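Local coordinates for protein transketolase (Campylobacter jejuni, PDB 3L84) that belongs to the transketolase family of thiamine diphosphate-binding proteins and assembles as a dimer of two identical multidomain chains, at residues 472-477 / 556-561; 331-336 / 478-483; 518-523 / 539-544; 457-462 / 468-473. All blocks are in the same frame, centred on the assembly; numbering follows the deposited sequence.

Overall arrangement
Interactions 1, 2 and 4 lie round the pyrimidine-binding domain, interaction 3 within the C-terminal domain. Interactions 1 and 4 are buried and share Arg472 and Pro473 at the end of edge strand 469-471, whose one side receives a helix through aromatic and aliphatic packing, while the loop after it meets the C-terminal domain through a backbone bond and a water. Interactions 2 and 3 are both partly buried. In the former a surface loop rests on helix 476-488, shared with interaction 1, mainly through one valine methyl; in the latter a bulged edge strand, paired with the strand of interaction 1, faces a helix. Glu478, on the helix of interaction 2, hydrogen-bonds to Ser558 (interaction 1) and Tyr518 (interaction 3).

Interaction 1: 472-477 / 556-561; sequences RPADGV and VVSMPC
Arg472 and Pro560 meet through their backbones, while their side chains lie beside this link. Arg472 N donates to Pro560 O over 2.8 Å at an N-H...O angle of 161°. The Pro560 ring is turned flank-on to the arginine backbone, its CB 4.3 Å from Arg472 O. Proline suits this place: it has no N-H to satisfy, and its compact ring covers the neighbouring loop. The arginine chain leads away from the proline, with CG anti to the backbone N (chi1 -175°) and the chain extended as far as NE. Its guanidinium is therefore held by other partners, in salt bridges to Asp442 and Glu536 and a hydrogen bond from NH1 to Ser533.

This is a seam between two domains. The loop leaving edge strand 469-471 of the pyrimidine-binding domain, just before helix 476-488, meets the loop that follows strand 554-558 of the C-terminal domain. Farther along it, Ala474 and Ser558 point at each other, the methyl CB 4.4 Å from Ser558 OG, across a gap that a water helps to span. This water donates to Ser558 OG (2.8 Å) and, over a longer 3.3 Å, to Arg472 O. Ser558 OG also hydrogen-bonds to Glu478 OE2, and the other oxygen of that carboxylate, OE1, takes the N-H of Ala474, so one glutamate grips both parts. Asp475 is the N-cap of helix 476-488, its OD1 accepting from Glu478 N.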
# COMPACT_ATOMS: atom_id res chain seq x y z
N ARG A 472 -16.02 13.07 5.69
CA ARG A 472 -15.93 12.60 7.08
C ARG A 472 -17.17 13.14 7.82
O ARG A 472 -17.10 14.15 8.52
CB ARG A 472 -14.63 13.00 7.71
CG ARG A 472 -14.40 12.47 9.07
CD ARG A 472 -12.94 12.65 9.57
NE ARG A 472 -12.74 12.05 10.90
CZ ARG A 472 -12.60 12.68 12.05
NH1 ARG A 472 -12.54 13.99 12.13
NH2 ARG A 472 -12.46 11.95 13.13
N PRO A 473 -18.32 12.48 7.65
CA PRO A 473 -19.57 13.04 8.15
C PRO A 473 -19.65 13.01 9.67
O PRO A 473 -19.16 12.07 10.31
CB PRO A 473 -20.64 12.14 7.53
CG PRO A 473 -19.94 10.87 7.27
CD PRO A 473 -18.54 11.25 6.85
N ALA A 474 -20.25 14.04 10.25
CA ALA A 474 -20.42 14.12 11.68
C ALA A 474 -21.69 13.44 12.15
O ALA A 474 -21.80 13.13 13.36
CB ALA A 474 -20.42 15.55 12.13
N ASP A 475 -22.61 13.13 11.26
CA ASP A 475 -23.87 12.48 11.66
C ASP A 475 -24.48 11.84 10.44
O ASP A 475 -23.92 11.92 9.35
CB ASP A 475 -24.85 13.44 12.40
CG ASP A 475 -25.50 14.49 11.53
OD1 ASP A 475 -25.29 14.53 10.30
OD2 ASP A 475 -26.31 15.27 12.11
N GLY A 476 -25.63 11.20 10.60
CA GLY A 476 -26.27 10.54 9.50
C GLY A 476 -26.75 11.43 8.40
O GLY A 476 -26.75 11.04 7.24
N VAL A 477 -27.22 12.61 8.77
CA VAL A 477 -27.71 13.55 7.79
C VAL A 477 -26.54 13.98 6.87
O VAL A 477 -26.66 13.99 5.63
CB VAL A 477 -28.37 14.75 8.45
CG1 VAL A 477 -28.68 15.86 7.47
CG2 VAL A 477 -29.65 14.29 9.19
N VAL A 556 -19.06 28.02 14.82
CA VAL A 556 -18.69 26.62 14.72
C VAL A 556 -18.99 26.18 13.29
O VAL A 556 -20.11 26.36 12.79
CB VAL A 556 -19.46 25.73 15.70
CG1 VAL A 556 -19.04 24.27 15.52
CG2 VAL A 556 -19.21 26.17 17.17
N VAL A 557 -17.97 25.62 12.67
CA VAL A 557 -18.00 25.13 11.32
C VAL A 557 -17.82 23.63 11.30
O VAL A 557 -16.88 23.11 11.91
CB VAL A 557 -16.86 25.78 10.51
CG1 VAL A 557 -16.69 25.11 9.11
CG2 VAL A 557 -17.06 27.30 10.35
N SER A 558 -18.74 22.96 10.61
CA SER A 558 -18.58 21.55 10.28
C SER A 558 -17.99 21.43 8.88
O SER A 558 -18.49 22.09 7.94
CB SER A 558 -19.90 20.80 10.38
OG SER A 558 -19.69 19.41 10.06
N MSE A 559 -16.93 20.66 8.73
CA MSE A 559 -16.25 20.49 7.46
C MSE A 559 -16.24 19.01 7.07
O MSE A 559 -15.20 18.33 7.17
CB MSE A 559 -14.83 21.04 7.54
CG MSE A 559 -14.10 21.09 6.18
SE MSE A 559 -12.23 21.48 6.27
CE MSE A 559 -11.73 19.86 7.20
N PRO A 560 -17.35 18.51 6.56
CA PRO A 560 -17.39 17.14 6.10
C PRO A 560 -16.50 16.87 4.91
O PRO A 560 -16.17 15.71 4.68
CB PRO A 560 -18.88 16.92 5.80
CG PRO A 560 -19.41 18.28 5.55
CD PRO A 560 -18.69 19.15 6.53
N CYS A 561 -16.14 17.87 4.10
CA CYS A 561 -15.28 17.62 2.95
C CYS A 561 -14.35 18.79 2.67
O CYS A 561 -14.74 19.81 2.12
CB CYS A 561 -16.12 17.25 1.73
SG CYS A 561 -15.08 16.80 0.31
O HOH W 1 -18.15 17.08 9.52

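Interaction 2: 331-336 / 478-483; sequences PDFKGK and ENVKAW
The loop 331-336 rests on Val480, whose CG2 methyl does nearly all the touching. That methyl lies 3.7 Å from Pro331 O and 4.0 Å from Phe333 CD2, with Pro331 CD a little farther away. It meets the phenyl ring at its edge, near the ring plane, and not over a face. With CG1 anti to the backbone N (chi1 163°), CG2 is the branch turned to the loop. Pro331 CB lies 3.4 Å above the plane of the Phe333 ring, toward its rim, so proline, phenylalanine and valine pack closely together around the proline carbonyl. Leu338 and Ser343 also pack on the phenylalanine.

Helix 476-488 is the crossover helix of a beta-alpha-beta unit joining parallel strands 469-471 and 493-496 of the pyrimidine-binding domain. The loop crosses its outer side on the way to helix 340-354.

The exposed residues Asp332 and Lys334 to Lys336 are shaped by the loop's own bonds. Asp332 OD1 accepts from Lys334 N at 3.1 Å in an Asx turn. It overlaps a type II turn from Phe333 to Lys336, closed by Lys336 N to Phe333 O at 3.0 Å, with Gly335 at the position whose positive phi (79°) favours glycine. Lys334 NZ forms a salt bridge with Glu507. Because a methyl packs with little directionality, whether against the Pro331 carbonyl or the phenyl edge, the fit of loop to helix probably depends mostly on shape and on hiding apolar surface, while polar bonds set the form of the loop itself.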
# COMPACT_ATOMS: atom_id res chain seq x y z
N PRO A 331 -32.51 7.29 4.12
CA PRO A 331 -33.04 7.34 5.50
C PRO A 331 -32.96 8.75 6.06
O PRO A 331 -32.03 9.51 5.73
CB PRO A 331 -32.09 6.41 6.29
CG PRO A 331 -31.33 5.63 5.22
CD PRO A 331 -31.23 6.55 4.06
N ASP A 332 -33.89 9.02 6.96
CA ASP A 332 -33.98 10.28 7.67
C ASP A 332 -33.34 10.07 9.03
O ASP A 332 -33.92 9.50 9.93
CB ASP A 332 -35.41 10.73 7.81
CG ASP A 332 -35.55 12.05 8.52
OD1 ASP A 332 -34.53 12.64 8.92
OD2 ASP A 332 -36.71 12.51 8.72
N PHE A 333 -32.12 10.58 9.17
CA PHE A 333 -31.36 10.43 10.40
C PHE A 333 -31.40 11.66 11.29
O PHE A 333 -30.64 11.74 12.28
CB PHE A 333 -29.90 10.10 10.09
CG PHE A 333 -29.70 8.79 9.39
CD1 PHE A 333 -29.96 7.60 10.02
CD2 PHE A 333 -29.14 8.76 8.13
CE1 PHE A 333 -29.71 6.39 9.37
CE2 PHE A 333 -28.89 7.57 7.50
CZ PHE A 333 -29.14 6.40 8.14
N LYS A 334 -32.22 12.63 10.94
CA LYS A 334 -32.33 13.83 11.75
C LYS A 334 -32.57 13.53 13.23
O LYS A 334 -33.47 12.85 13.57
CB LYS A 334 -33.36 14.80 11.18
CG LYS A 334 -33.34 16.12 11.86
CD LYS A 334 -34.29 17.11 11.26
CE LYS A 334 -34.16 18.48 11.92
NZ LYS A 334 -35.31 19.30 11.49
N GLY A 335 -31.68 14.04 14.08
CA GLY A 335 -31.84 13.92 15.51
C GLY A 335 -31.43 12.57 16.10
O GLY A 335 -31.57 12.36 17.31
N LYS A 336 -30.93 11.66 15.27
CA LYS A 336 -30.62 10.31 15.72
C LYS A 336 -29.13 10.20 15.95
O LYS A 336 -28.33 10.37 15.03
CB LYS A 336 -31.09 9.27 14.68
CG LYS A 336 -32.57 9.22 14.49
CD LYS A 336 -33.05 8.04 13.59
CE LYS A 336 -34.40 7.46 14.04
NZ LYS A 336 -35.59 8.34 13.74
N GLU A 478 -25.40 14.33 7.46
CA GLU A 478 -24.24 14.64 6.65
C GLU A 478 -23.85 13.44 5.77
O GLU A 478 -23.40 13.61 4.64
CB GLU A 478 -23.04 15.10 7.49
CG GLU A 478 -23.16 16.44 8.19
CD GLU A 478 -21.85 17.01 8.66
OE1 GLU A 478 -20.82 16.29 8.69
OE2 GLU A 478 -21.85 18.21 9.03
N ASN A 479 -23.97 12.24 6.30
CA ASN A 479 -23.62 11.04 5.56
C ASN A 479 -24.47 10.87 4.29
O ASN A 479 -23.97 10.50 3.23
CB ASN A 479 -23.71 9.83 6.51
CG ASN A 479 -23.08 8.54 6.01
OD1 ASN A 479 -22.52 8.41 4.85
ND2 ASN A 479 -23.10 7.59 6.87
N VAL A 480 -25.78 11.16 4.41
CA VAL A 480 -26.70 11.13 3.28
C VAL A 480 -26.32 12.22 2.27
O VAL A 480 -26.25 11.94 1.05
CB VAL A 480 -28.17 11.33 3.74
CG1 VAL A 480 -29.04 11.71 2.55
CG2 VAL A 480 -28.62 10.10 4.45
N LYS A 481 -26.12 13.46 2.73
CA LYS A 481 -25.79 14.55 1.81
C LYS A 481 -24.48 14.25 1.07
O LYS A 481 -24.36 14.58 -0.12
CB LYS A 481 -25.74 15.88 2.57
CG LYS A 481 -27.09 16.34 3.06
CD LYS A 481 -26.95 17.52 4.01
CE LYS A 481 -28.26 18.09 4.51
NZ LYS A 481 -27.96 19.11 5.59
N ALA A 482 -23.54 13.60 1.75
CA ALA A 482 -22.27 13.23 1.14
C ALA A 482 -22.51 12.24 0.00
O ALA A 482 -21.92 12.37 -1.06
CB ALA A 482 -21.33 12.60 2.17
N TRP A 483 -23.35 11.22 0.21
CA TRP A 483 -23.68 10.28 -0.86
C TRP A 483 -24.35 10.97 -2.04
O TRP A 483 -24.08 10.64 -3.20
CB TRP A 483 -24.55 9.15 -0.32
CG TRP A 483 -23.73 7.99 0.16
CD1 TRP A 483 -23.45 7.65 1.45
CD2 TRP A 483 -23.03 7.05 -0.67
NE1 TRP A 483 -22.65 6.52 1.46
CE2 TRP A 483 -22.37 6.15 0.18
CE3 TRP A 483 -22.88 6.91 -2.05
CZ2 TRP A 483 -21.61 5.09 -0.30
CZ3 TRP A 483 -22.12 5.86 -2.53
CH2 TRP A 483 -21.48 4.96 -1.67

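Interaction 3: 518-523 / 539-544; sequences YLLKES and LCLESA
Leu520 and Lys521 sit where edge strand 518-521 bulges as it passes helix 537-549. Both residues face Val556 and share backbone hydrogen bonds with it, a classic beta bulge in the antiparallel pairing with strand 554-558. The helix is the connection of a beta-alpha-beta crossover between parallel strands 528-532 and 554-558 of the C-terminal domain sheet. The backbones stay well apart, the closest CA atoms, those of Lys521 and Leu541, being 7.9 Å from each other, and side chains bridge the difference.

The bulge directs two successive side chains toward the helix. Leu520 CB meets the Leu541 CD2 methyl at 4.0 Å, an aliphatic contact of branch against stem, and Val556 packs on Leu541 and Ala544 from the neighbouring strand. Lys521 leaves its backbone with CG anti to N (chi1 -179°) and stays extended, so its distal end, from CD to NZ, passes by Ala544. Lys521 CD is 4.2 Å from Ala544 CB, and Lys521 NZ comes within 3.5 Å of Ala544 C, an approach the small alanine methyl permits. Lysine also adds a charged end that can remain hydrated. A water accepts from Lys521 NZ at 2.9 Å and donates to Leu541 O, and a weak bond runs from NZ to Asn545 OD1. Within the helix, Leu539 O takes both Ser543 N and Ser543 OG, each at 2.8 Å and from opposite faces of its carbonyl plane.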
# COMPACT_ATOMS: atom_id res chain seq x y z
N TYR A 518 -19.61 24.28 6.43
CA TYR A 518 -20.76 25.16 6.61
C TYR A 518 -20.87 25.55 8.07
O TYR A 518 -20.24 24.92 8.94
CB TYR A 518 -22.05 24.48 6.09
CG TYR A 518 -22.47 23.26 6.86
CD1 TYR A 518 -23.42 23.36 7.85
CD2 TYR A 518 -21.94 22.01 6.58
CE1 TYR A 518 -23.81 22.24 8.58
CE2 TYR A 518 -22.33 20.92 7.30
CZ TYR A 518 -23.29 21.02 8.28
OH TYR A 518 -23.72 19.94 9.01
N LEU A 519 -21.68 26.56 8.35
CA LEU A 519 -21.85 27.02 9.73
C LEU A 519 -22.94 26.26 10.48
O LEU A 519 -24.06 26.16 9.99
CB LEU A 519 -22.17 28.53 9.77
CG LEU A 519 -21.01 29.49 9.55
CD1 LEU A 519 -21.52 30.87 9.26
CD2 LEU A 519 -20.09 29.49 10.78
N LEU A 520 -22.61 25.73 11.66
CA LEU A 520 -23.57 25.17 12.63
C LEU A 520 -23.96 26.21 13.67
O LEU A 520 -25.02 26.10 14.30
CB LEU A 520 -22.98 23.97 13.39
CG LEU A 520 -22.83 22.74 12.55
CD1 LEU A 520 -22.03 21.71 13.31
CD2 LEU A 520 -24.20 22.18 12.17
N LYS A 521 -23.08 27.18 13.91
CA LYS A 521 -23.32 28.22 14.91
C LYS A 521 -22.64 29.45 14.40
O LYS A 521 -21.50 29.38 13.93
CB LYS A 521 -22.75 27.81 16.28
CG LYS A 521 -22.95 28.81 17.40
CD LYS A 521 -22.35 28.23 18.67
CE LYS A 521 -22.34 29.19 19.84
NZ LYS A 521 -22.19 28.38 21.09
N GLU A 522 -23.35 30.57 14.44
CA GLU A 522 -22.82 31.84 13.95
C GLU A 522 -23.13 32.91 14.95
O GLU A 522 -24.27 33.06 15.36
CB GLU A 522 -23.43 32.21 12.60
CG GLU A 522 -22.81 33.46 11.91
CD GLU A 522 -23.28 33.70 10.49
OE1 GLU A 522 -24.42 33.31 10.15
OE2 GLU A 522 -22.53 34.31 9.71
N SER A 523 -22.11 33.67 15.30
CA SER A 523 -22.24 34.76 16.26
C SER A 523 -21.69 36.04 15.66
O SER A 523 -20.63 36.04 15.03
CB SER A 523 -21.49 34.43 17.55
OG SER A 523 -21.97 33.22 18.12
N LEU A 539 -17.56 18.08 20.05
CA LEU A 539 -16.61 18.68 20.99
C LEU A 539 -16.53 20.19 20.77
O LEU A 539 -16.47 20.98 21.72
CB LEU A 539 -15.22 18.01 20.83
CG LEU A 539 -14.08 18.70 21.54
CD1 LEU A 539 -14.22 18.70 23.05
CD2 LEU A 539 -12.76 18.03 21.14
N CYS A 540 -16.50 20.59 19.50
CA CYS A 540 -16.45 22.02 19.18
C CYS A 540 -17.75 22.74 19.52
O CYS A 540 -17.71 23.86 20.00
CB CYS A 540 -16.10 22.23 17.73
SG CYS A 540 -14.39 21.78 17.36
N LEU A 541 -18.91 22.12 19.30
CA LEU A 541 -20.16 22.75 19.70
C LEU A 541 -20.18 22.98 21.23
O LEU A 541 -20.56 24.06 21.72
CB LEU A 541 -21.38 21.92 19.25
CG LEU A 541 -21.63 21.96 17.77
CD1 LEU A 541 -22.59 20.80 17.39
CD2 LEU A 541 -22.17 23.32 17.29
N GLU A 542 -19.82 21.94 21.99
CA GLU A 542 -19.79 22.03 23.44
C GLU A 542 -18.77 23.04 23.91
O GLU A 542 -19.03 23.79 24.86
CB GLU A 542 -19.51 20.66 24.07
CG GLU A 542 -20.60 19.59 23.78
CD GLU A 542 -21.81 19.66 24.70
OE1 GLU A 542 -21.69 19.23 25.86
OE2 GLU A 542 -22.87 20.11 24.23
N SER A 543 -17.62 23.09 23.24
CA SER A 543 -16.59 24.05 23.62
C SER A 543 -17.01 25.49 23.30
O SER A 543 -16.76 26.40 24.09
CB SER A 543 -15.26 23.73 22.94
OG SER A 543 -14.78 22.46 23.37
N ALA A 544 -17.68 25.68 22.18
CA ALA A 544 -18.18 27.00 21.81
C ALA A 544 -19.24 27.48 22.83
O ALA A 544 -19.24 28.63 23.22
CB ALA A 544 -18.77 26.97 20.41
O HOH W 2 -22.39 25.57 20.34

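Interaction 4: 457-462 / 468-473; sequences EQLSTF and FLTFRP
Phe462 drives the edge of its ring into the face of Phe468, a T-shaped stack with ring centroids 5.4 Å apart and planes at 90°. It joins helix 458-464 to the residue leading into strand 469-471, the outermost strand of the six-stranded parallel sheet in the pyrimidine-binding domain. The nearest carbons are the two CE2 atoms, 4.0 Å apart. Within the helix, Gln458 O lies in the plane of the Phe462 ring at its edge.

Beside the stack, Thr470, the strand's own contact, presents both its branches. OG1 lies 3.5 Å from Phe462 CB, while the CG2 methyl, anti to the backbone N, meets Leu459 CD1 at 3.8 Å. A beta-branched residue is at home in a strand, and here its methyl feeds the apolar layer as its hydroxyl hydrogen-bonds to Glu563. The other leucine branch crosses the Arg472 side chain at about a right angle, Leu459 CD2 resting on the Arg472 CD methylene at 4.0 Å.

Further out, Phe439 stacks edge-to-face on Phe462, and Phe437 meets Phe468 at an angle. Behind the strand, Phe471 turns to the other side of the sheet and packs on helix 476-488. Glu457, just before helix 458-464, and Thr461 on it reach the dimer interface: Glu457 OE2 forms salt bridges with Lys422 and Arg426 of the second subunit, and Thr461 OG1 hydrogen-bonds to Thr461 OG1 of that subunit.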
# COMPACT_ATOMS: atom_id res chain seq x y z
N GLU A 457 -2.53 9.57 10.00
CA GLU A 457 -2.06 10.28 8.80
C GLU A 457 -2.90 10.04 7.54
O GLU A 457 -2.65 10.66 6.50
CB GLU A 457 -0.59 9.94 8.50
CG GLU A 457 -0.30 8.53 8.04
CD GLU A 457 -0.12 7.47 9.15
OE1 GLU A 457 -0.81 7.52 10.21
OE2 GLU A 457 0.66 6.51 8.93
N GLN A 458 -3.88 9.15 7.62
CA GLN A 458 -4.60 8.74 6.42
C GLN A 458 -5.50 9.81 5.85
O GLN A 458 -5.69 9.87 4.63
CB GLN A 458 -5.35 7.44 6.67
CG GLN A 458 -4.43 6.23 6.87
CD GLN A 458 -3.69 6.24 8.20
OE1 GLN A 458 -4.22 6.70 9.21
NE2 GLN A 458 -2.49 5.68 8.23
N LEU A 459 -6.12 10.63 6.70
CA LEU A 459 -6.93 11.73 6.20
C LEU A 459 -6.07 12.66 5.36
O LEU A 459 -6.49 13.12 4.28
CB LEU A 459 -7.55 12.44 7.40
CG LEU A 459 -8.75 13.32 7.26
CD1 LEU A 459 -9.91 12.59 6.54
CD2 LEU A 459 -9.21 13.73 8.65
N SER A 460 -4.85 12.95 5.78
CA SER A 460 -3.94 13.80 5.00
C SER A 460 -3.66 13.19 3.62
O SER A 460 -3.63 13.88 2.62
CB SER A 460 -2.63 14.05 5.70
OG SER A 460 -2.76 14.83 6.86
N THR A 461 -3.40 11.89 3.58
CA THR A 461 -3.15 11.19 2.32
C THR A 461 -4.30 11.33 1.35
O THR A 461 -4.09 11.72 0.20
CB THR A 461 -2.90 9.72 2.55
OG1 THR A 461 -1.72 9.57 3.35
CG2 THR A 461 -2.75 8.93 1.25
N PHE A 462 -5.52 11.03 1.80
CA PHE A 462 -6.66 11.09 0.91
C PHE A 462 -7.00 12.52 0.49
O PHE A 462 -7.37 12.74 -0.66
CB PHE A 462 -7.85 10.29 1.47
CG PHE A 462 -7.75 8.87 1.11
CD1 PHE A 462 -6.91 8.03 1.77
CD2 PHE A 462 -8.53 8.39 0.06
CE1 PHE A 462 -6.77 6.66 1.31
CE2 PHE A 462 -8.42 7.09 -0.35
CZ PHE A 462 -7.53 6.25 0.24
N PHE A 468 -10.20 13.13 -5.76
CA PHE A 468 -10.89 12.39 -4.72
C PHE A 468 -11.64 13.35 -3.87
O PHE A 468 -11.12 14.46 -3.53
CB PHE A 468 -9.93 11.64 -3.79
CG PHE A 468 -10.11 10.15 -3.78
CD1 PHE A 468 -9.37 9.40 -4.63
CD2 PHE A 468 -11.09 9.53 -3.02
CE1 PHE A 468 -9.50 8.10 -4.69
CE2 PHE A 468 -11.20 8.13 -3.08
CZ PHE A 468 -10.44 7.44 -3.93
N LEU A 469 -12.83 12.97 -3.47
CA LEU A 469 -13.51 13.65 -2.37
C LEU A 469 -13.38 12.81 -1.11
O LEU A 469 -13.59 11.61 -1.18
CB LEU A 469 -14.98 13.85 -2.70
CG LEU A 469 -15.26 14.70 -3.93
CD1 LEU A 469 -16.77 14.81 -4.17
CD2 LEU A 469 -14.64 16.11 -3.80
N THR A 470 -13.05 13.41 0.01
CA THR A 470 -12.87 12.65 1.24
C THR A 470 -13.93 13.17 2.21
O THR A 470 -13.76 14.23 2.82
CB THR A 470 -11.47 12.80 1.82
OG1 THR A 470 -10.52 12.46 0.78
CG2 THR A 470 -11.22 11.87 3.02
N PHE A 471 -15.01 12.43 2.38
CA PHE A 471 -16.10 12.83 3.27
C PHE A 471 -15.91 12.25 4.65
O PHE A 471 -15.65 11.05 4.79
CB PHE A 471 -17.43 12.36 2.74
CG PHE A 471 -17.86 13.02 1.48
CD1 PHE A 471 -18.35 14.31 1.49
CD2 PHE A 471 -17.75 12.37 0.26
CE1 PHE A 471 -18.78 14.92 0.32
CE2 PHE A 471 -18.18 13.00 -0.90
CZ PHE A 471 -18.68 14.26 -0.83
N ARG A 472 -16.02 13.07 5.69
CA ARG A 472 -15.93 12.60 7.08
C ARG A 472 -17.17 13.14 7.82
O ARG A 472 -17.10 14.15 8.52
CB ARG A 472 -14.63 13.00 7.71
CG ARG A 472 -14.40 12.47 9.07
CD ARG A 472 -12.94 12.65 9.57
NE ARG A 472 -12.74 12.05 10.90
CZ ARG A 472 -12.60 12.68 12.05
NH1 ARG A 472 -12.54 13.99 12.13
NH2 ARG A 472 -12.46 11.95 13.13
N PRO A 473 -18.32 12.48 7.65
CA PRO A 473 -19.57 13.04 8.15
C PRO A 473 -19.65 13.01 9.67
O PRO A 473 -19.16 12.07 10.31
CB PRO A 473 -20.64 12.14 7.53
CG PRO A 473 -19.94 10.87 7.27
CD PRO A 473 -18.54 11.25 6.85